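PDB 1X7F: outer surface protein from Bacillus cereus ATCC 14579, which is experimentally uncharacterised but probably acts as a 6-phospho-N-acetylmuramidase, a glycosidase that hydrolyses 6-phospho-N-acetylmuramic acid glycosides derived from the cell wall. Local coordinates for residues S165-C170 with H196-A201; F173-F178 with D218-L223; S206-I211 with Y253-E258; Q330-N335 with Q346-E351. One frame throughout, in Å; residues are numbered along the deposited sequence.

Contact 1. Residues S165-C170 with H196-A201; sequences SALIGC and HGIRSA
I168 and R199 meet where a beta-alpha-beta crossover, strand 167-170 through helix 183-195 to strand 201-204, returns beside its own start and brings the outermost strands of the eight-stranded parallel barrel sheet together. Their side chains run next to each other in the same direction. From its root, R199 leans on a single methyl group: CB lies 3.8 Å from I168 CG2, CD 4.0 Å from that carbon, and after a bend at chi3 (130°) the guanidinium NH1 comes back to within 3.9 Å of it, obliquely. NH2, at the tip, forms salt bridges with E89 and D246 from other strands of the barrel, which probably holds the chain along I168. Beside this pair, G169 N donates to R199 O at 2.8 Å, approaching almost straight down the carbonyl bond, though the N-H...O angle is only 139°. I198 turns CG2, anti to its own backbone N, against the strand backbone, 3.8 Å from I168 CA. C170 SG rests 4.0 Å from A201 CB where the two backbones come nearest. At the other end one water closes the seam, donating to L167 O and accepting from R199 N, each at 2.9 Å.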
loop_
_atom_site.group_PDB
_atom_site.type_symbol
_atom_site.label_atom_id
_atom_site.label_comp_id
_atom_site.label_asym_id
_atom_site.label_seq_id
_atom_site.Cartn_x
_atom_site.Cartn_y
_atom_site.Cartn_z
ATOM N N SER A 165 -22.999 2.602 -5.079
ATOM C CA SER A 165 -22.440 3.470 -4.039
ATOM C C SER A 165 -22.311 2.817 -2.646
ATOM O O SER A 165 -21.601 3.334 -1.786
ATOM C CB SER A 165 -23.257 4.773 -3.973
ATOM O OG SER A 165 -23.445 5.215 -2.635
ATOM N N ALA A 166 -23.000 1.694 -2.436
ATOM C CA ALA A 166 -22.877 0.919 -1.193
ATOM C C ALA A 166 -21.734 -0.116 -1.248
ATOM O O ALA A 166 -21.276 -0.613 -0.211
ATOM C CB ALA A 166 -24.210 0.250 -0.845
ATOM N N LEU A 167 -21.254 -0.415 -2.454
ATOM C CA LEU A 167 -20.182 -1.390 -2.645
ATOM C C LEU A 167 -18.771 -0.855 -2.375
ATOM O O LEU A 167 -18.435 0.274 -2.740
ATOM C CB LEU A 167 -20.238 -1.978 -4.060
ATOM C CG LEU A 167 -21.459 -2.814 -4.456
ATOM C CD1 LEU A 167 -21.386 -3.191 -5.930
ATOM C CD2 LEU A 167 -21.601 -4.060 -3.582
ATOM N N ILE A 168 -17.971 -1.682 -1.700
ATOM C CA ILE A 168 -16.514 -1.548 -1.639
ATOM C C ILE A 168 -15.904 -2.931 -1.923
ATOM O O ILE A 168 -16.633 -3.924 -2.052
ATOM C CB ILE A 168 -16.012 -0.959 -0.274
ATOM C CG1 ILE A 168 -16.472 -1.812 0.917
ATOM C CG2 ILE A 168 -16.459 0.508 -0.113
ATOM C CD1 ILE A 168 -15.917 -1.360 2.266
ATOM N N GLY A 169 -14.582 -2.990 -2.038
ATOM C CA GLY A 169 -13.901 -4.227 -2.317
ATOM C C GLY A 169 -12.639 -4.405 -1.491
ATOM O O GLY A 169 -11.889 -3.448 -1.262
ATOM N N CYS A 170 -12.399 -5.634 -1.044
ATOM C CA CYS A 170 -11.137 -5.954 -0.397
ATOM C C CYS A 170 -10.657 -7.327 -0.828
ATOM O O CYS A 170 -11.430 -8.281 -0.888
ATOM C CB CYS A 170 -11.253 -5.862 1.128
ATOM S SG CYS A 170 -9.709 -6.122 2.019
ATOM N N HIS A 196 -14.742 0.233 -12.525
ATOM C CA HIS A 196 -16.087 0.599 -12.088
ATOM C C HIS A 196 -16.102 1.623 -10.954
ATOM O O HIS A 196 -17.148 1.870 -10.350
ATOM C CB HIS A 196 -16.861 -0.657 -11.691
ATOM C CG HIS A 196 -17.146 -1.572 -12.841
ATOM N ND1 HIS A 196 -18.139 -1.317 -13.763
ATOM C CD2 HIS A 196 -16.560 -2.729 -13.228
ATOM C CE1 HIS A 196 -18.159 -2.284 -14.662
ATOM N NE2 HIS A 196 -17.211 -3.152 -14.363
ATOM N N GLY A 197 -14.941 2.220 -10.677
ATOM C CA GLY A 197 -14.811 3.262 -9.656
ATOM C C GLY A 197 -15.140 2.839 -8.231
ATOM O O GLY A 197 -15.562 3.666 -7.419
ATOM N N ILE A 198 -14.945 1.558 -7.920
ATOM C CA ILE A 198 -15.233 1.038 -6.581
ATOM C C ILE A 198 -13.969 0.968 -5.718
ATOM O O ILE A 198 -12.925 0.495 -6.153
ATOM C CB ILE A 198 -16.005 -0.317 -6.669
ATOM C CG1 ILE A 198 -17.442 -0.042 -7.127
ATOM C CG2 ILE A 198 -16.007 -1.077 -5.325
ATOM C CD1 ILE A 198 -18.056 -1.143 -7.924
ATOM N N ARG A 199 -14.087 1.495 -4.505
ATOM C CA ARG A 199 -13.032 1.537 -3.501
ATOM C C ARG A 199 -12.399 0.166 -3.298
ATOM O O ARG A 199 -13.106 -0.813 -3.054
ATOM C CB ARG A 199 -13.685 1.968 -2.204
ATOM C CG ARG A 199 -12.868 2.812 -1.289
ATOM C CD ARG A 199 -13.717 3.377 -0.166
ATOM N NE ARG A 199 -13.068 3.137 1.113
ATOM C CZ ARG A 199 -13.693 3.012 2.273
ATOM N NH1 ARG A 199 -15.025 3.097 2.350
ATOM N NH2 ARG A 199 -12.973 2.797 3.363
ATOM N N SER A 200 -11.076 0.097 -3.398
ATOM C CA SER A 200 -10.365 -1.166 -3.233
ATOM C C SER A 200 -9.448 -1.137 -2.025
ATOM O O SER A 200 -9.048 -0.070 -1.559
ATOM C CB SER A 200 -9.562 -1.510 -4.487
ATOM O OG SER A 200 -8.627 -0.491 -4.769
ATOM N N ALA A 201 -9.129 -2.325 -1.527
ATOM C CA ALA A 201 -8.208 -2.489 -0.420
ATOM C C ALA A 201 -7.486 -3.840 -0.554
ATOM O O ALA A 201 -8.008 -4.783 -1.152
ATOM C CB ALA A 201 -8.973 -2.394 0.929
HETATM O O HOH W 1 -16.651 2.448 -3.627
#

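Contact 2. Residues F173-F178 with D218-L223; sequences FYPQKF and DGLCTL
F173 lays one ring face against L220, whose CB sits 4.2 Å from the ring centroid and 17° off the normal, a CH-pi contact; the two side chains run side by side. The ring reaches this place because its CG is folded between backbone N and carbonyl carbon (chi1 57°), and F203 packs against it edge to face. Next, Y174 N donates to C221 O at 2.9 Å, a bent bond whose donor is tilted from the carbonyl plane, while the ring carbon Y174 CD1 passes 3.5 Å from T222 O. Y174 O and G219 O, both acceptors, lie only 3.0 Å apart; R227 bonds to Y174 O and D218 O, and weakly to G219 O, and its charge probably eases this crowding of carbonyls. P175 brings CB to 3.8 Å from L220 CD2, and its O accepts from D218 N at 2.7 Å in the carbonyl plane. Beyond Q176, K177 N gives a nearly straight bond (168°) to the anti lone pair of D218 OD2 at 2.8 Å, whereas the ammonium group stays away from the carboxylate. These two loops follow strands 167-170 and 201-204 of the barrel: T222 bonds through its backbone to F203 and packs on F186 of helix 183-195, and C221 touches Q234 of helix 231-240.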
loop_
_atom_site.group_PDB
_atom_site.type_symbol
_atom_site.label_atom_id
_atom_site.label_comp_id
_atom_site.label_asym_id
_atom_site.label_seq_id
_atom_site.Cartn_x
_atom_site.Cartn_y
_atom_site.Cartn_z
ATOM N N PHE A 173 -6.412 -12.231 2.201
ATOM C CA PHE A 173 -5.022 -12.401 2.585
ATOM C C PHE A 173 -4.770 -13.898 2.612
ATOM O O PHE A 173 -5.725 -14.677 2.527
ATOM C CB PHE A 173 -4.650 -11.688 3.902
ATOM C CG PHE A 173 -5.483 -12.090 5.106
ATOM C CD1 PHE A 173 -5.590 -13.417 5.503
ATOM C CD2 PHE A 173 -6.089 -11.101 5.896
ATOM C CE1 PHE A 173 -6.324 -13.784 6.620
ATOM C CE2 PHE A 173 -6.829 -11.441 7.023
ATOM C CZ PHE A 173 -6.959 -12.795 7.387
ATOM N N TYR A 174 -3.495 -14.293 2.714
ATOM C CA TYR A 174 -3.105 -15.705 2.537
ATOM C C TYR A 174 -2.136 -16.173 3.622
ATOM O O TYR A 174 -0.934 -15.859 3.566
ATOM C CB TYR A 174 -2.557 -15.923 1.113
ATOM C CG TYR A 174 -3.631 -15.665 0.094
ATOM C CD1 TYR A 174 -3.841 -14.378 -0.422
ATOM C CD2 TYR A 174 -4.501 -16.696 -0.306
ATOM C CE1 TYR A 174 -4.886 -14.127 -1.330
ATOM C CE2 TYR A 174 -5.533 -16.461 -1.220
ATOM C CZ TYR A 174 -5.719 -15.176 -1.715
ATOM O OH TYR A 174 -6.740 -14.941 -2.610
ATOM N N PRO A 175 -2.680 -16.886 4.621
ATOM C CA PRO A 175 -1.915 -17.364 5.784
ATOM C C PRO A 175 -0.887 -18.428 5.456
ATOM O O PRO A 175 0.083 -18.566 6.202
ATOM C CB PRO A 175 -2.999 -17.996 6.690
ATOM C CG PRO A 175 -4.299 -17.405 6.188
ATOM C CD PRO A 175 -4.106 -17.271 4.715
ATOM N N GLN A 176 -1.128 -19.210 4.397
ATOM C CA GLN A 176 -0.188 -20.252 3.975
ATOM C C GLN A 176 0.877 -19.664 3.039
ATOM O O GLN A 176 0.548 -19.070 2.014
ATOM C CB GLN A 176 -0.909 -21.442 3.306
ATOM C CG GLN A 176 0.053 -22.565 2.903
ATOM C CD GLN A 176 -0.583 -23.704 2.117
ATOM O OE1 GLN A 176 0.110 -24.412 1.392
ATOM N NE2 GLN A 176 -1.888 -23.885 2.260
ATOM N N LYS A 177 2.152 -19.829 3.394
ATOM C CA LYS A 177 3.249 -19.342 2.543
ATOM C C LYS A 177 3.126 -19.882 1.093
ATOM O O LYS A 177 2.711 -21.028 0.865
ATOM C CB LYS A 177 4.639 -19.627 3.155
ATOM C CG LYS A 177 4.915 -21.086 3.452
ATOM C CD LYS A 177 6.412 -21.410 3.477
ATOM C CE LYS A 177 7.103 -20.958 4.740
ATOM N NZ LYS A 177 8.306 -21.811 4.977
ATOM N N PHE A 178 3.452 -19.010 0.138
ATOM C CA PHE A 178 3.442 -19.319 -1.284
ATOM C C PHE A 178 2.049 -19.452 -1.914
ATOM O O PHE A 178 1.943 -19.770 -3.104
ATOM C CB PHE A 178 4.326 -20.532 -1.596
ATOM C CG PHE A 178 5.810 -20.297 -1.340
ATOM C CD1 PHE A 178 6.494 -21.044 -0.383
ATOM C CD2 PHE A 178 6.525 -19.354 -2.083
ATOM C CE1 PHE A 178 7.866 -20.869 -0.170
ATOM C CE2 PHE A 178 7.896 -19.155 -1.863
ATOM C CZ PHE A 178 8.568 -19.925 -0.905
ATOM N N ASP A 218 1.549 -17.843 8.311
ATOM C CA ASP A 218 2.861 -17.556 7.705
ATOM C C ASP A 218 2.947 -16.090 7.306
ATOM O O ASP A 218 3.718 -15.730 6.414
ATOM C CB ASP A 218 3.125 -18.430 6.458
ATOM C CG ASP A 218 3.130 -19.913 6.758
ATOM O OD1 ASP A 218 3.431 -20.299 7.906
ATOM O OD2 ASP A 218 2.846 -20.784 5.906
ATOM N N GLY A 219 2.147 -15.252 7.961
ATOM C CA GLY A 219 1.959 -13.872 7.562
ATOM C C GLY A 219 0.672 -13.699 6.784
ATOM O O GLY A 219 0.218 -14.620 6.100
ATOM N N LEU A 220 0.089 -12.507 6.873
ATOM C CA LEU A 220 -1.250 -12.253 6.340
ATOM C C LEU A 220 -1.242 -11.092 5.351
ATOM O O LEU A 220 -1.605 -9.961 5.686
ATOM C CB LEU A 220 -2.257 -12.004 7.489
ATOM C CG LEU A 220 -2.394 -13.093 8.568
ATOM C CD1 LEU A 220 -3.518 -12.765 9.546
ATOM C CD2 LEU A 220 -2.659 -14.478 7.954
ATOM N N CYS A 221 -0.798 -11.369 4.130
ATOM C CA CYS A 221 -0.784 -10.361 3.072
ATOM C C CYS A 221 -1.508 -10.911 1.857
ATOM O O CYS A 221 -1.776 -12.115 1.776
ATOM C CB CYS A 221 0.658 -9.984 2.703
ATOM S SG CYS A 221 1.671 -11.432 2.335
ATOM N N THR A 222 -1.833 -10.020 0.924
ATOM C CA THR A 222 -2.518 -10.385 -0.315
ATOM C C THR A 222 -1.559 -10.890 -1.400
ATOM O O THR A 222 -1.764 -11.969 -1.965
ATOM C CB THR A 222 -3.292 -9.175 -0.850
ATOM O OG1 THR A 222 -4.372 -8.861 0.041
ATOM C CG2 THR A 222 -3.974 -9.527 -2.178
ATOM N N LEU A 223 -0.538 -10.093 -1.708
ATOM C CA LEU A 223 0.473 -10.475 -2.702
ATOM C C LEU A 223 1.468 -11.414 -2.052
ATOM O O LEU A 223 1.976 -11.128 -0.951
ATOM C CB LEU A 223 1.222 -9.239 -3.240
ATOM C CG LEU A 223 0.549 -8.488 -4.391
ATOM C CD1 LEU A 223 1.039 -7.024 -4.471
ATOM C CD2 LEU A 223 0.717 -9.214 -5.748
#

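Contact 3. Residues S206-I211 with Y253-E258; sequences SHVANI and YASEEE
S206 OG is gripped by three groups: it accepts from V208 N (3.1 Å) and from A209 N (3.0 Å, almost linear at 175°), making an ST turn and ST motif, and turns its proton to E258 OE1. The S206-E258 separation is modelled too short to be reliable, so the details of that bond are doubtful. With OG anti to the backbone N of S206 (chi1 163°), the hydroxyl faces the carboxylate while still reaching the amides of its own turn. The other oxygen, E258 OE2, receives H207 N at 2.9 Å through its syn lone pair, so the hydroxyl and the next amide face the two carboxylate oxygens. Within the helix start, S255 N donates to E258 OE1 at 3.1 Å from the anti side, somewhat out of plane, and E258 N returns a bond to S255 OG: a capping box at the head of helix 256-264. V208 crosses over this group, its CG2 3.8 Å from E258 CD. Farther along, A209 CA approaches Y253 O at 3.3 Å in a CA-H...O contact, and a water accepts from both N210 N and Y253 N. I211 CD1 lies 4.1 Å from Y253 CE1, while the tyrosine hydroxyl is bonded to S38 and D43. One buried side chain, E258, is thus both part of the helix cap and an acceptor for the loop after strand 201-204, which couples the two.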
loop_
_atom_site.group_PDB
_atom_site.type_symbol
_atom_site.label_atom_id
_atom_site.label_comp_id
_atom_site.label_asym_id
_atom_site.label_seq_id
_atom_site.Cartn_x
_atom_site.Cartn_y
_atom_site.Cartn_z
ATOM N N SER A 206 2.480 -7.647 9.086
ATOM C CA SER A 206 3.426 -7.246 10.109
ATOM C C SER A 206 4.399 -8.388 10.412
ATOM O O SER A 206 4.051 -9.576 10.309
ATOM C CB SER A 206 2.663 -6.832 11.364
ATOM O OG SER A 206 3.500 -6.799 12.502
ATOM N N HIS A 207 5.623 -8.020 10.783
ATOM C CA HIS A 207 6.649 -8.996 11.147
ATOM C C HIS A 207 6.793 -9.144 12.666
ATOM O O HIS A 207 7.628 -9.910 13.147
ATOM C CB HIS A 207 7.970 -8.661 10.438
ATOM C CG HIS A 207 7.829 -8.616 8.949
ATOM N ND1 HIS A 207 7.443 -9.716 8.204
ATOM C CD2 HIS A 207 7.940 -7.590 8.073
ATOM C CE1 HIS A 207 7.372 -9.379 6.931
ATOM N NE2 HIS A 207 7.657 -8.092 6.826
ATOM N N VAL A 208 5.944 -8.427 13.403
ATOM C CA VAL A 208 5.893 -8.514 14.854
ATOM C C VAL A 208 4.610 -9.242 15.282
ATOM O O VAL A 208 4.653 -10.109 16.150
ATOM C CB VAL A 208 5.979 -7.098 15.507
ATOM C CG1 VAL A 208 5.957 -7.185 17.014
ATOM C CG2 VAL A 208 7.246 -6.362 15.046
ATOM N N ALA A 209 3.487 -8.880 14.656
ATOM C CA ALA A 209 2.169 -9.451 14.940
ATOM C C ALA A 209 2.155 -10.984 15.013
ATOM O O ALA A 209 2.761 -11.662 14.175
ATOM C CB ALA A 209 1.156 -8.956 13.916
ATOM N N ASN A 210 1.460 -11.512 16.023
ATOM C CA ASN A 210 1.372 -12.957 16.275
ATOM C C ASN A 210 -0.008 -13.582 16.096
ATOM O O ASN A 210 -0.143 -14.796 16.189
ATOM C CB ASN A 210 1.899 -13.275 17.683
ATOM C CG ASN A 210 3.407 -13.216 17.748
ATOM O OD1 ASN A 210 4.089 -13.578 16.781
ATOM N ND2 ASN A 210 3.940 -12.748 18.868
ATOM N N ILE A 211 -1.022 -12.751 15.843
ATOM C CA ILE A 211 -2.414 -13.207 15.784
ATOM C C ILE A 211 -2.983 -13.159 14.369
ATOM O O ILE A 211 -2.871 -12.152 13.676
ATOM C CB ILE A 211 -3.319 -12.383 16.759
ATOM C CG1 ILE A 211 -2.804 -12.486 18.198
ATOM C CG2 ILE A 211 -4.783 -12.846 16.671
ATOM C CD1 ILE A 211 -3.351 -11.396 19.130
ATOM N N TYR A 253 -0.739 -7.997 16.755
ATOM C CA TYR A 253 -0.778 -6.536 16.709
ATOM C C TYR A 253 0.507 -6.081 16.063
ATOM O O TYR A 253 1.591 -6.561 16.437
ATOM C CB TYR A 253 -0.804 -5.971 18.136
ATOM C CG TYR A 253 -1.998 -6.402 18.943
ATOM C CD1 TYR A 253 -1.867 -7.274 20.034
ATOM C CD2 TYR A 253 -3.272 -5.959 18.601
ATOM C CE1 TYR A 253 -2.988 -7.674 20.764
ATOM C CE2 TYR A 253 -4.385 -6.350 19.315
ATOM C CZ TYR A 253 -4.243 -7.197 20.389
ATOM O OH TYR A 253 -5.379 -7.554 21.068
ATOM N N ALA A 254 0.410 -5.150 15.115
ATOM C CA ALA A 254 1.603 -4.509 14.582
ATOM C C ALA A 254 2.238 -3.729 15.728
ATOM O O ALA A 254 1.531 -3.244 16.618
ATOM C CB ALA A 254 1.256 -3.582 13.400
ATOM N N SER A 255 3.566 -3.635 15.727
ATOM C CA SER A 255 4.272 -2.854 16.738
ATOM C C SER A 255 4.031 -1.351 16.587
ATOM O O SER A 255 3.650 -0.861 15.510
ATOM C CB SER A 255 5.772 -3.138 16.698
ATOM O OG SER A 255 6.357 -2.621 15.507
ATOM N N GLU A 256 4.261 -0.622 17.677
ATOM C CA GLU A 256 4.257 0.832 17.647
ATOM C C GLU A 256 5.130 1.368 16.492
ATOM O O GLU A 256 4.700 2.253 15.740
ATOM C CB GLU A 256 4.700 1.389 19.005
ATOM C CG GLU A 256 4.826 2.908 19.075
ATOM C CD GLU A 256 3.499 3.662 19.007
ATOM O OE1 GLU A 256 3.533 4.868 18.680
ATOM O OE2 GLU A 256 2.430 3.077 19.293
ATOM N N GLU A 257 6.344 0.825 16.364
ATOM C CA GLU A 257 7.287 1.211 15.310
ATOM C C GLU A 257 6.706 0.983 13.904
ATOM O O GLU A 257 6.841 1.844 13.031
ATOM C CB GLU A 257 8.622 0.466 15.489
ATOM C CG GLU A 257 9.693 0.789 14.449
ATOM C CD GLU A 257 10.920 -0.116 14.534
ATOM O OE1 GLU A 257 11.464 -0.316 15.639
ATOM O OE2 GLU A 257 11.358 -0.619 13.483
ATOM N N GLU A 258 6.061 -0.168 13.694
ATOM C CA GLU A 258 5.429 -0.484 12.396
ATOM C C GLU A 258 4.266 0.451 12.060
ATOM O O GLU A 258 4.161 0.928 10.931
ATOM C CB GLU A 258 4.963 -1.940 12.334
ATOM C CG GLU A 258 6.090 -2.955 12.202
ATOM C CD GLU A 258 5.572 -4.382 12.204
ATOM O OE1 GLU A 258 4.619 -4.674 12.968
ATOM O OE2 GLU A 258 6.113 -5.218 11.435
HETATM O O HOH W 2 0.890 -9.691 18.441
#

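Contact 4. Residues Q330-N335 with Q346-E351; sequences QVVIGN and QIILKE
V332 and I348 pack closely on one face of the beta hairpin formed by strands 330-334 and 345-348, with CG2 of V332 3.7 Å from CD1 of I348 and the side chains crossing at about a right angle. The same methyl, placed between the backbone N and carbonyl carbon of V332, also lies 3.5 Å from Q346 OE1 in the modelled conformer of the glutamine. In that conformer OE1 accepts from K358 NZ and NE2 bonds to E344. Q330 CB touches I348 CG1 at 3.9 Å and extends this face. Between the strands run three backbone hydrogen bonds: V332 N to Q346 O and Q346 N to V332 O join the hydrogen-bonded pair, the latter at 2.8 Å, and I348 N reaches Q330 O. On the reverse face the fit is looser: V331 CG2 and I347 CG1, in the non-hydrogen-bonded pair, are 4.2 Å apart and pack also on V274 and L272 of strand 270-276. Past I348 the second segment leaves its partner, L349 turning away and K350 and E351 lying exposed. The join thus rests on three main-chain bonds between largely aliphatic faces, and a polar side chain lodged among them, Q346, probably finds its amide partners in K358 and E344, at least in the conformer modelled.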
loop_
_atom_site.group_PDB
_atom_site.type_symbol
_atom_site.label_atom_id
_atom_site.label_comp_id
_atom_site.label_asym_id
_atom_site.label_seq_id
_atom_site.Cartn_x
_atom_site.Cartn_y
_atom_site.Cartn_z
ATOM N N GLN A 330 21.483 2.941 -8.317
ATOM C CA GLN A 330 22.433 4.003 -7.995
ATOM C C GLN A 330 21.814 5.340 -8.309
ATOM O O GLN A 330 21.163 5.504 -9.344
ATOM C CB GLN A 330 23.755 3.843 -8.753
ATOM C CG GLN A 330 24.671 2.792 -8.172
ATOM C CD GLN A 330 25.870 2.500 -9.068
ATOM O OE1 GLN A 330 26.678 1.623 -8.763
ATOM N NE2 GLN A 330 25.984 3.225 -10.167
ATOM N N VAL A 331 21.998 6.284 -7.390
ATOM C CA VAL A 331 21.700 7.681 -7.667
ATOM C C VAL A 331 23.018 8.310 -8.115
ATOM O O VAL A 331 24.015 8.240 -7.399
ATOM C CB VAL A 331 21.112 8.405 -6.437
ATOM C CG1 VAL A 331 20.813 9.856 -6.765
ATOM C CG2 VAL A 331 19.857 7.678 -5.953
ATOM N N VAL A 332 23.025 8.859 -9.330
ATOM C CA VAL A 332 24.220 9.471 -9.895
ATOM C C VAL A 332 23.871 10.886 -10.342
ATOM O O VAL A 332 22.688 11.217 -10.527
ATOM C CB VAL A 332 24.890 8.625 -11.057
ATOM C CG1 VAL A 332 25.206 7.179 -10.602
ATOM C CG2 VAL A 332 24.046 8.628 -12.337
ATOM N N ILE A 333 24.905 11.700 -10.492
ATOM C CA ILE A 333 24.755 13.052 -10.967
ATOM C C ILE A 333 25.859 13.354 -11.970
ATOM O O ILE A 333 27.003 12.902 -11.822
ATOM C CB ILE A 333 24.750 14.065 -9.792
ATOM C CG1 ILE A 333 24.172 15.410 -10.257
ATOM C CG2 ILE A 333 26.152 14.206 -9.173
ATOM C CD1 ILE A 333 23.608 16.264 -9.160
ATOM N N GLY A 334 25.487 14.096 -13.006
ATOM C CA GLY A 334 26.437 14.635 -13.958
ATOM C C GLY A 334 27.326 15.642 -13.260
ATOM O O GLY A 334 26.851 16.547 -12.582
ATOM N N ASN A 335 28.630 15.453 -13.422
ATOM C CA ASN A 335 29.634 16.275 -12.773
ATOM C C ASN A 335 30.170 17.374 -13.703
ATOM O O ASN A 335 29.669 17.522 -14.819
ATOM C CB ASN A 335 30.734 15.378 -12.171
ATOM C CG ASN A 335 31.555 14.619 -13.221
ATOM O OD1 ASN A 335 31.924 13.467 -12.998
ATOM N ND2 ASN A 335 31.878 15.264 -14.330
ATOM N N GLN A 346 20.308 11.173 -11.970
ATOM C CA GLN A 346 19.762 9.959 -12.556
ATOM C C GLN A 346 19.667 8.873 -11.508
ATOM O O GLN A 346 20.398 8.887 -10.519
ATOM C CB GLN A 346 20.643 9.462 -13.712
ATOM C CG GLN A 346 20.873 10.475 -14.830
ATOM C CD GLN A 346 21.976 10.051 -15.783
ATOM O OE1 GLN A 346 22.673 9.052 -15.539
ATOM N NE2 GLN A 346 22.148 10.810 -16.868
ATOM N N ILE A 347 18.744 7.945 -11.723
ATOM C CA ILE A 347 18.704 6.717 -10.964
ATOM C C ILE A 347 18.873 5.621 -12.010
ATOM O O ILE A 347 18.157 5.595 -12.999
ATOM C CB ILE A 347 17.384 6.554 -10.145
ATOM C CG1 ILE A 347 17.165 7.760 -9.214
ATOM C CG2 ILE A 347 17.426 5.227 -9.346
ATOM C CD1 ILE A 347 15.975 7.620 -8.269
ATOM N N ILE A 348 19.864 4.760 -11.810
ATOM C CA ILE A 348 20.210 3.755 -12.802
ATOM C C ILE A 348 19.190 2.613 -12.764
ATOM O O ILE A 348 18.799 2.165 -11.683
ATOM C CB ILE A 348 21.676 3.242 -12.565
ATOM C CG1 ILE A 348 22.686 4.412 -12.503
ATOM C CG2 ILE A 348 22.087 2.230 -13.635
ATOM C CD1 ILE A 348 22.554 5.478 -13.631
ATOM N N LEU A 349 18.759 2.169 -13.947
ATOM C CA LEU A 349 17.820 1.063 -14.087
ATOM C C LEU A 349 18.484 -0.202 -14.612
ATOM O O LEU A 349 18.054 -1.298 -14.271
ATOM C CB LEU A 349 16.649 1.449 -15.006
ATOM C CG LEU A 349 15.785 2.621 -14.541
ATOM C CD1 LEU A 349 14.792 3.020 -15.640
ATOM C CD2 LEU A 349 15.057 2.295 -13.236
ATOM N N LYS A 350 19.528 -0.035 -15.435
ATOM C CA LYS A 350 20.267 -1.137 -16.072
ATOM C C LYS A 350 21.764 -0.826 -16.051
ATOM O O LYS A 350 22.166 0.339 -16.130
ATOM C CB LYS A 350 19.872 -1.313 -17.553
ATOM C CG LYS A 350 18.441 -1.691 -17.831
ATOM C CD LYS A 350 18.184 -1.902 -19.348
ATOM C CE LYS A 350 19.207 -2.861 -19.949
ATOM N NZ LYS A 350 18.654 -3.727 -21.013
ATOM N N GLU A 351 22.580 -1.875 -16.009
ATOM C CA GLU A 351 24.028 -1.726 -15.926
ATOM C C GLU A 351 24.601 -0.980 -17.141
ATOM O O GLU A 351 24.191 -1.232 -18.277
ATOM C CB GLU A 351 24.706 -3.111 -15.769
ATOM C CG GLU A 351 26.227 -3.028 -15.585
ATOM C CD GLU A 351 26.903 -4.380 -15.515
ATOM O OE1 GLU A 351 26.440 -5.235 -14.730
ATOM O OE2 GLU A 351 27.900 -4.595 -16.246
#

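How the contacts relate
From the N terminus, contact 1 is the first to open, at strand 167-170, and it closes after helix 183-195, just ahead of strand 201-204. Contact 2 begins before contact 1 has closed and ends only at 218-223, so the two cross; their first segments nearly adjoin in sequence. Contact 3 starts at 206-211, inside the span of contact 2, and closes at helix 256-264, crossing it in turn; L220 CD1 packs near I211 O at 4.2 Å. Contacts 1 and 3 follow in series. Together these three tie the last strands, helices and loops of the barrel. Contact 4 closes a short hairpin in the C-terminal mixed sheet, its centre about 39 Å from that of contact 1.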